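Long-range contacts in NF-kappa-B inhibitor beta (Mus musculus, PDB 1OY3), which inhibits the transcription factor NF-kappa-B by binding it and trapping it in the cytoplasm, through a stack of ankyrin repeats: residues A58-A69 with T92-P102; V200-E209 with R235-L244. All coordinates share one frame; numbering follows the deposited sequence.

Interaction 1 of 2, residues A58-A69 with T92-P102; sequences ASTVEKLYAAGA and TCACVLLQPRP
This is the packing of outer helices between two consecutive ankyrin repeats: helix 58-66 of the second runs 21° from parallel to helix 92-97 of the third, with the axes 8.7 Å apart. Val96 is the knob, fitting a hole made by Ala58, Val61, Glu62 and Tyr65; its CG1 lies 3.7 Å from Glu62 CA. Toward the inner helices, Val61 splits its branches, CG2 against Cys93 SG and CG1 against Leu97 CD2, while Leu49 and Ala52 of helix 48-55 back it.

Past the end of helix 92-97 the chain turns and wraps around Tyr65. With CG anti to the backbone N (chi1 -169°), the ring points toward the chain that follows that helix and is clamped: Leu97 CD2 sits off-centre over one face, and Arg101 CA makes a CH-pi contact over the other, 3.9 Å from the centroid. Pro102 CD comes to within 3.6 Å of Tyr65 CD1, and the Tyr65 hydroxyl donates to Gln99 O at 2.7 Å, almost straight down the carbonyl. That bond pins the far end of the ring.

Bent at chi3, Arg101 turns one guanidinium face to Tyr65 CE2, its plane tilted 55° from the ring, so this is not a parallel stack. Its NE makes a weak bond to Tyr65 O, at the Schellman turn of Gly68, and its NH2 donates to Ala69 O at 3.0 Å from above the carbonyl plane.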
loop_
_atom_site.group_PDB
_atom_site.type_symbol
_atom_site.label_atom_id
_atom_site.label_comp_id
_atom_site.label_asym_id
_atom_site.label_seq_id
_atom_site.Cartn_x
_atom_site.Cartn_y
_atom_site.Cartn_z
ATOM N N ALA C 58 16.711 5.396 -15.145
ATOM C CA ALA C 58 15.964 6.231 -16.089
ATOM C C ALA C 58 16.209 5.885 -17.541
ATOM O O ALA C 58 15.303 5.962 -18.375
ATOM C CB ALA C 58 16.278 7.722 -15.846
ATOM N N SER C 59 17.440 5.506 -17.855
ATOM C CA SER C 59 17.768 5.158 -19.220
ATOM C C SER C 59 17.069 3.854 -19.608
ATOM O O SER C 59 16.505 3.733 -20.696
ATOM C CB SER C 59 19.281 5.014 -19.364
ATOM O OG SER C 59 19.623 4.664 -20.684
ATOM N N THR C 60 17.078 2.890 -18.700
ATOM C CA THR C 60 16.454 1.597 -18.966
ATOM C C THR C 60 14.928 1.698 -19.036
ATOM O O THR C 60 14.281 0.971 -19.792
ATOM C CB THR C 60 16.865 0.577 -17.890
ATOM O OG1 THR C 60 18.296 0.480 -17.868
ATOM C CG2 THR C 60 16.258 -0.799 -18.183
ATOM N N VAL C 61 14.353 2.616 -18.267
ATOM C CA VAL C 61 12.917 2.786 -18.278
ATOM C C VAL C 61 12.470 3.366 -19.619
ATOM O O VAL C 61 11.405 3.006 -20.126
ATOM C CB VAL C 61 12.449 3.702 -17.117
ATOM C CG1 VAL C 61 11.000 4.130 -17.333
ATOM C CG2 VAL C 61 12.588 2.945 -15.782
ATOM N N GLU C 62 13.286 4.243 -20.203
ATOM C CA GLU C 62 12.944 4.851 -21.486
ATOM C C GLU C 62 12.943 3.829 -22.615
ATOM O O GLU C 62 12.054 3.838 -23.466
ATOM C CB GLU C 62 13.914 5.997 -21.822
ATOM C CG GLU C 62 13.691 6.636 -23.200
ATOM C CD GLU C 62 14.550 7.877 -23.430
ATOM O OE1 GLU C 62 15.744 7.847 -23.065
ATOM O OE2 GLU C 62 14.036 8.877 -23.976
ATOM N N LYS C 63 13.942 2.952 -22.627
ATOM C CA LYS C 63 14.033 1.935 -23.672
ATOM C C LYS C 63 12.786 1.079 -23.648
ATOM O O LYS C 63 12.125 0.889 -24.672
ATOM C CB LYS C 63 15.261 1.059 -23.453
ATOM C CG LYS C 63 16.571 1.796 -23.583
ATOM C CD LYS C 63 17.724 0.814 -23.456
ATOM C CE LYS C 63 19.058 1.500 -23.626
ATOM N NZ LYS C 63 20.142 0.517 -23.384
ATOM N N LEU C 64 12.452 0.583 -22.461
ATOM C CA LEU C 64 11.271 -0.248 -22.286
ATOM C C LEU C 64 10.023 0.539 -22.668
ATOM O O LEU C 64 9.149 0.028 -23.376
ATOM C CB LEU C 64 11.191 -0.745 -20.829
ATOM C CG LEU C 64 12.375 -1.650 -20.473
ATOM C CD1 LEU C 64 12.458 -1.906 -18.970
ATOM C CD2 LEU C 64 12.227 -2.964 -21.245
ATOM N N TYR C 65 9.952 1.791 -22.223
ATOM C CA TYR C 65 8.796 2.644 -22.516
ATOM C C TYR C 65 8.731 2.930 -24.026
ATOM O O TYR C 65 7.671 2.844 -24.650
ATOM C CB TYR C 65 8.913 3.961 -21.726
ATOM C CG TYR C 65 7.675 4.851 -21.718
ATOM C CD1 TYR C 65 7.804 6.234 -21.563
ATOM C CD2 TYR C 65 6.386 4.321 -21.816
ATOM C CE1 TYR C 65 6.699 7.059 -21.506
ATOM C CE2 TYR C 65 5.251 5.154 -21.750
ATOM C CZ TYR C 65 5.428 6.520 -21.595
ATOM O OH TYR C 65 4.338 7.365 -21.499
ATOM N N ALA C 66 9.880 3.257 -24.605
ATOM C CA ALA C 66 9.974 3.557 -26.026
ATOM C C ALA C 66 9.560 2.337 -26.835
ATOM O O ALA C 66 8.912 2.468 -27.873
ATOM C CB ALA C 66 11.409 3.963 -26.386
ATOM N N ALA C 67 9.942 1.157 -26.342
ATOM C CA ALA C 67 9.635 -0.112 -26.993
ATOM C C ALA C 67 8.170 -0.493 -26.893
ATOM O O ALA C 67 7.736 -1.454 -27.523
ATOM C CB ALA C 67 10.498 -1.226 -26.399
ATOM N N GLY C 68 7.407 0.238 -26.085
ATOM C CA GLY C 68 5.991 -0.061 -25.966
ATOM C C GLY C 68 5.542 -0.839 -24.739
ATOM O O GLY C 68 4.446 -1.399 -24.736
ATOM N N ALA C 69 6.370 -0.872 -23.695
ATOM C CA ALA C 69 6.018 -1.584 -22.472
ATOM C C ALA C 69 4.786 -0.930 -21.825
ATOM O O ALA C 69 4.678 0.302 -21.782
ATOM C CB ALA C 69 7.203 -1.559 -21.503
ATOM N N THR C 92 13.953 10.634 -11.712
ATOM C CA THR C 92 14.182 10.656 -13.145
ATOM C C THR C 92 13.321 9.613 -13.881
ATOM O O THR C 92 12.838 9.863 -14.983
ATOM C CB THR C 92 15.685 10.462 -13.464
ATOM O OG1 THR C 92 16.180 9.296 -12.799
ATOM C CG2 THR C 92 16.476 11.667 -13.003
ATOM N N CYS C 93 13.114 8.452 -13.270
ATOM C CA CYS C 93 12.278 7.416 -13.886
ATOM C C CYS C 93 10.834 7.902 -14.034
ATOM O O CYS C 93 10.186 7.687 -15.072
ATOM C CB CYS C 93 12.296 6.157 -13.035
ATOM S SG CYS C 93 13.869 5.264 -13.044
ATOM N N ALA C 94 10.331 8.565 -12.995
ATOM C CA ALA C 94 8.962 9.066 -13.016
ATOM C C ALA C 94 8.820 10.071 -14.149
ATOM O O ALA C 94 7.797 10.126 -14.823
ATOM C CB ALA C 94 8.616 9.738 -11.674
ATOM N N CYS C 95 9.867 10.868 -14.331
ATOM C CA CYS C 95 9.907 11.894 -15.358
ATOM C C CYS C 95 9.795 11.283 -16.770
ATOM O O CYS C 95 9.061 11.782 -17.634
ATOM C CB CYS C 95 11.201 12.685 -15.186
ATOM S SG CYS C 95 11.273 14.172 -16.146
ATOM N N VAL C 96 10.524 10.196 -16.994
ATOM C CA VAL C 96 10.482 9.493 -18.273
ATOM C C VAL C 96 9.056 8.995 -18.537
ATOM O O VAL C 96 8.541 9.098 -19.650
ATOM C CB VAL C 96 11.416 8.256 -18.267
ATOM C CG1 VAL C 96 11.213 7.458 -19.530
ATOM C CG2 VAL C 96 12.876 8.691 -18.118
ATOM N N LEU C 97 8.422 8.451 -17.504
ATOM C CA LEU C 97 7.073 7.923 -17.650
ATOM C C LEU C 97 5.990 8.981 -17.797
ATOM O O LEU C 97 5.028 8.783 -18.541
ATOM C CB LEU C 97 6.718 7.023 -16.465
ATOM C CG LEU C 97 7.510 5.721 -16.301
ATOM C CD1 LEU C 97 7.095 5.049 -15.004
ATOM C CD2 LEU C 97 7.272 4.797 -17.499
ATOM N N LEU C 98 6.158 10.098 -17.092
ATOM C CA LEU C 98 5.179 11.179 -17.090
ATOM C C LEU C 98 5.143 12.108 -18.316
ATOM O O LEU C 98 5.203 13.329 -18.180
ATOM C CB LEU C 98 5.369 12.006 -15.813
ATOM C CG LEU C 98 5.146 11.212 -14.516
ATOM C CD1 LEU C 98 5.624 12.015 -13.322
ATOM C CD2 LEU C 98 3.681 10.858 -14.380
ATOM N N GLN C 99 5.038 11.518 -19.501
ATOM C CA GLN C 99 4.970 12.263 -20.763
ATOM C C GLN C 99 4.614 11.273 -21.857
ATOM O O GLN C 99 4.672 10.071 -21.640
ATOM C CB GLN C 99 6.319 12.923 -21.083
ATOM C CG GLN C 99 7.469 11.956 -21.326
ATOM C CD GLN C 99 8.825 12.662 -21.412
ATOM O OE1 GLN C 99 9.619 12.627 -20.471
ATOM N NE2 GLN C 99 9.084 13.310 -22.536
ATOM N N PRO C 100 4.230 11.766 -23.045
ATOM C CA PRO C 100 3.877 10.863 -24.138
ATOM C C PRO C 100 5.034 9.921 -24.446
ATOM O O PRO C 100 6.183 10.343 -24.499
ATOM C CB PRO C 100 3.590 11.819 -25.291
ATOM C CG PRO C 100 3.052 13.033 -24.582
ATOM C CD PRO C 100 3.994 13.170 -23.424
ATOM N N ARG C 101 4.723 8.647 -24.635
ATOM C CA ARG C 101 5.733 7.647 -24.950
ATOM C C ARG C 101 6.654 8.127 -26.076
ATOM O O ARG C 101 6.224 8.840 -26.978
ATOM C CB ARG C 101 5.050 6.336 -25.363
ATOM C CG ARG C 101 6.006 5.297 -25.924
ATOM C CD ARG C 101 5.300 4.042 -26.419
ATOM N NE ARG C 101 4.932 3.126 -25.342
ATOM C CZ ARG C 101 3.829 3.225 -24.609
ATOM N NH1 ARG C 101 2.964 4.207 -24.829
ATOM N NH2 ARG C 101 3.586 2.332 -23.661
ATOM N N PRO C 102 7.942 7.756 -26.026
ATOM C CA PRO C 102 8.859 8.186 -27.086
ATOM C C PRO C 102 8.363 7.708 -28.451
ATOM O O PRO C 102 7.791 6.624 -28.566
ATOM C CB PRO C 102 10.172 7.514 -26.706
ATOM C CG PRO C 102 10.105 7.471 -25.195
ATOM C CD PRO C 102 8.662 7.057 -24.945
HETATM O O HOH W 1 7.638 3.992 -29.650
#

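Interaction 2 of 2, residues V200-E209 with R235-L244; sequences VEAQAASVLE and RPNPILARLL
Arg235 meets the end of helix 195-201 from across the junction between the fifth and sixth ankyrin repeats. Its chain, bent at chi2 (-78°), runs past Val200, CG lying 3.9 Å from Val200 CG1, and brings one guanidinium face against the backbone and CG of Glu201. Arg235 NH2 and Glu201 OE1 form a long salt bridge of 3.6 Å; the stronger partner of that carboxylate is Arg193, and Arg235 also packs on a polar side chain of another protein chain in the complex.

Pro236 CG and CD lie beside Gln203 OE1. At Asn237 the backbone takes over: its N donates to Gln203 OE1 at 3.3 Å, with the donor nearly in line with the amide C=O. Gln203 stands at the Schellman turn that closes helix 195-201, and a fold at chi2 (-68°) curls its amide back toward Val200. NE2 is modelled 2.5 Å from Val200 O, implausibly short, so the detail of that bond is doubtful.

Helix 238-244 then runs 12° from parallel to helix 205-209. Ile239 CG2 touches Ala205 CB. Leu240 packs where the two helices of the fifth repeat meet: CD1 lies 3.2 Å from Gln203 NE2, and CD2 presses on Leu208 CD2 at 3.3 Å, tighter than usual van der Waals contact. Leu243 CD2 is 3.2 Å from Ala205 O and also meets Leu208 CD2. Leu244 completes the row, its CD1 4.2 Å from Val200 CG2, with Pro228 and Ala232 of helix 228-233 behind it.

The chemistry thus changes along the segment: the bond from Asn237 N to OE1 holds the Gln203 side chain against the loop of the sixth repeat, and beyond it the two repeats are joined by an aliphatic seam that depends on close fit.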
loop_
_atom_site.group_PDB
_atom_site.type_symbol
_atom_site.label_atom_id
_atom_site.label_comp_id
_atom_site.label_asym_id
_atom_site.label_seq_id
_atom_site.Cartn_x
_atom_site.Cartn_y
_atom_site.Cartn_z
ATOM N N VAL C 200 0.455 15.410 6.838
ATOM C CA VAL C 200 0.409 15.722 8.263
ATOM C C VAL C 200 0.835 14.488 9.068
ATOM O O VAL C 200 1.628 14.589 10.007
ATOM C CB VAL C 200 -1.002 16.182 8.688
ATOM C CG1 VAL C 200 -1.038 16.463 10.181
ATOM C CG2 VAL C 200 -1.373 17.434 7.934
ATOM N N GLU C 201 0.325 13.321 8.687
ATOM C CA GLU C 201 0.699 12.093 9.369
ATOM C C GLU C 201 2.194 11.869 9.209
ATOM O O GLU C 201 2.861 11.396 10.127
ATOM C CB GLU C 201 -0.065 10.901 8.795
ATOM C CG GLU C 201 -1.547 10.925 9.117
ATOM C CD GLU C 201 -2.196 9.560 8.997
ATOM O OE1 GLU C 201 -3.365 9.421 9.422
ATOM O OE2 GLU C 201 -1.538 8.630 8.480
ATOM N N ALA C 202 2.713 12.233 8.039
ATOM C CA ALA C 202 4.135 12.079 7.726
ATOM C C ALA C 202 4.994 13.163 8.371
ATOM O O ALA C 202 6.225 13.096 8.314
ATOM C CB ALA C 202 4.331 12.110 6.218
ATOM N N GLN C 203 4.339 14.155 8.973
ATOM C CA GLN C 203 5.014 15.284 9.611
ATOM C C GLN C 203 5.993 15.920 8.614
ATOM O O GLN C 203 7.032 16.456 8.999
ATOM C CB GLN C 203 5.757 14.824 10.878
ATOM C CG GLN C 203 4.863 14.191 11.951
ATOM C CD GLN C 203 3.912 15.184 12.604
ATOM O OE1 GLN C 203 4.314 15.999 13.438
ATOM N NE2 GLN C 203 2.643 15.123 12.220
ATOM N N ALA C 204 5.661 15.841 7.328
ATOM C CA ALA C 204 6.507 16.419 6.292
ATOM C C ALA C 204 5.948 17.797 5.948
ATOM O O ALA C 204 5.119 17.946 5.047
ATOM C CB ALA C 204 6.525 15.516 5.060
ATOM N N ALA C 205 6.415 18.801 6.683
ATOM C CA ALA C 205 5.966 20.179 6.509
ATOM C C ALA C 205 6.173 20.749 5.110
ATOM O O ALA C 205 5.286 21.424 4.579
ATOM C CB ALA C 205 6.651 21.079 7.540
ATOM N N SER C 206 7.337 20.491 4.520
ATOM C CA SER C 206 7.642 21.009 3.187
ATOM C C SER C 206 6.698 20.415 2.139
ATOM O O SER C 206 6.317 21.082 1.176
ATOM C CB SER C 206 9.093 20.701 2.816
ATOM O OG SER C 206 9.236 19.355 2.402
ATOM N N VAL C 207 6.321 19.155 2.335
ATOM C CA VAL C 207 5.403 18.480 1.430
ATOM C C VAL C 207 4.019 19.071 1.672
ATOM O O VAL C 207 3.261 19.327 0.732
ATOM C CB VAL C 207 5.393 16.945 1.691
ATOM C CG1 VAL C 207 4.233 16.278 0.948
ATOM C CG2 VAL C 207 6.713 16.346 1.237
ATOM N N LEU C 208 3.694 19.294 2.940
ATOM C CA LEU C 208 2.402 19.874 3.300
ATOM C C LEU C 208 2.264 21.224 2.602
ATOM O O LEU C 208 1.208 21.554 2.042
ATOM C CB LEU C 208 2.315 20.065 4.817
ATOM C CG LEU C 208 1.077 20.767 5.376
ATOM C CD1 LEU C 208 -0.178 19.974 5.015
ATOM C CD2 LEU C 208 1.214 20.901 6.892
ATOM N N GLU C 209 3.345 21.996 2.618
ATOM C CA GLU C 209 3.341 23.312 1.984
ATOM C C GLU C 209 3.198 23.219 0.476
ATOM O O GLU C 209 2.403 23.957 -0.115
ATOM C CB GLU C 209 4.610 24.089 2.327
ATOM C CG GLU C 209 4.694 25.434 1.610
ATOM C CD GLU C 209 5.663 26.387 2.272
ATOM O OE1 GLU C 209 6.861 26.049 2.377
ATOM O OE2 GLU C 209 5.217 27.481 2.692
ATOM N N ARG C 235 -0.750 16.276 16.581
ATOM C CA ARG C 235 0.596 15.873 16.196
ATOM C C ARG C 235 1.598 16.765 16.931
ATOM O O ARG C 235 1.246 17.847 17.401
ATOM C CB ARG C 235 0.770 16.017 14.679
ATOM C CG ARG C 235 -0.333 15.348 13.842
ATOM C CD ARG C 235 -0.176 13.831 13.738
ATOM N NE ARG C 235 -1.360 13.208 13.145
ATOM C CZ ARG C 235 -1.422 11.943 12.731
ATOM N NH1 ARG C 235 -0.361 11.149 12.833
ATOM N NH2 ARG C 235 -2.553 11.462 12.232
ATOM N N PRO C 236 2.860 16.320 17.040
ATOM C CA PRO C 236 3.913 17.077 17.724
ATOM C C PRO C 236 4.456 18.318 17.010
ATOM O O PRO C 236 4.384 19.422 17.551
ATOM C CB PRO C 236 4.990 16.023 17.952
ATOM C CG PRO C 236 4.847 15.154 16.752
ATOM C CD PRO C 236 3.349 14.985 16.651
ATOM N N ASN C 237 4.999 18.137 15.807
ATOM C CA ASN C 237 5.575 19.244 15.035
ATOM C C ASN C 237 4.602 20.409 14.828
ATOM O O ASN C 237 3.622 20.299 14.090
ATOM C CB ASN C 237 6.070 18.729 13.682
ATOM C CG ASN C 237 6.853 19.772 12.912
ATOM O OD1 ASN C 237 7.334 19.512 11.810
ATOM N ND2 ASN C 237 6.987 20.961 13.488
ATOM N N PRO C 238 4.882 21.558 15.469
ATOM C CA PRO C 238 4.062 22.775 15.398
ATOM C C PRO C 238 3.986 23.410 14.014
ATOM O O PRO C 238 2.988 24.032 13.666
ATOM C CB PRO C 238 4.737 23.711 16.406
ATOM C CG PRO C 238 5.488 22.774 17.324
ATOM C CD PRO C 238 6.034 21.764 16.363
ATOM N N ILE C 239 5.052 23.251 13.237
ATOM C CA ILE C 239 5.120 23.822 11.900
ATOM C C ILE C 239 3.887 23.501 11.072
ATOM O O ILE C 239 3.296 24.387 10.452
ATOM C CB ILE C 239 6.349 23.302 11.137
ATOM C CG1 ILE C 239 7.601 23.430 12.008
ATOM C CG2 ILE C 239 6.519 24.083 9.840
ATOM C CD1 ILE C 239 7.908 24.838 12.458
ATOM N N LEU C 240 3.508 22.227 11.073
ATOM C CA LEU C 240 2.357 21.741 10.310
ATOM C C LEU C 240 1.078 22.527 10.555
ATOM O O LEU C 240 0.381 22.889 9.609
ATOM C CB LEU C 240 2.124 20.261 10.618
ATOM C CG LEU C 240 3.300 19.350 10.259
ATOM C CD1 LEU C 240 3.054 17.952 10.800
ATOM C CD2 LEU C 240 3.477 19.319 8.751
ATOM N N ALA C 241 0.773 22.786 11.822
ATOM C CA ALA C 241 -0.421 23.537 12.177
ATOM C C ALA C 241 -0.293 24.976 11.663
ATOM O O ALA C 241 -1.227 25.520 11.072
ATOM C CB ALA C 241 -0.603 23.532 13.686
ATOM N N ARG C 242 0.874 25.576 11.882
ATOM C CA ARG C 242 1.139 26.942 11.440
ATOM C C ARG C 242 0.833 27.081 9.952
ATOM O O ARG C 242 0.073 27.963 9.548
ATOM C CB ARG C 242 2.602 27.305 11.698
ATOM C CG ARG C 242 3.039 27.176 13.156
ATOM C CD ARG C 242 4.542 27.418 13.307
ATOM N NE ARG C 242 5.008 27.203 14.675
ATOM C CZ ARG C 242 6.289 27.143 15.029
ATOM N NH1 ARG C 242 7.243 27.282 14.118
ATOM N NH2 ARG C 242 6.620 26.936 16.296
ATOM N N LEU C 243 1.424 26.201 9.145
ATOM C CA LEU C 243 1.220 26.205 7.694
ATOM C C LEU C 243 -0.254 26.203 7.340
ATOM O O LEU C 243 -0.742 27.115 6.670
ATOM C CB LEU C 243 1.889 24.983 7.056
ATOM C CG LEU C 243 3.388 25.050 6.755
ATOM C CD1 LEU C 243 4.150 25.518 7.978
ATOM C CD2 LEU C 243 3.873 23.674 6.302
ATOM N N LEU C 244 -0.956 25.163 7.784
ATOM C CA LEU C 244 -2.386 25.029 7.519
ATOM C C LEU C 244 -3.106 26.311 7.909
ATOM O O LEU C 244 -3.956 26.806 7.163
ATOM C CB LEU C 244 -2.957 23.832 8.291
ATOM C CG LEU C 244 -2.568 22.472 7.701
ATOM C CD1 LEU C 244 -2.660 21.377 8.754
ATOM C CD2 LEU C 244 -3.475 22.173 6.514
#

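How the interactions relate
Both contacts join neighbouring ankyrin repeats, interaction 1 the second to the third and interaction 2 the fifth to the sixth. Both use near-parallel second helices of successive repeats, and interaction 2 also includes the end of helix 195-201. Their centres are 33 Å apart on opposite sides of the chain's centre. In interaction 1 the polar grip comes after the helices, where the loop following the third repeat's second helix wraps an aromatic ring; in interaction 2 it comes before them, through a glutamine and a salt bridge. Another protein chain touches only interaction 2. Buried residues include Val61, Tyr65, Cys93 and Leu97 in interaction 1, and Val200, Leu208, Leu240 and Leu244 in interaction 2.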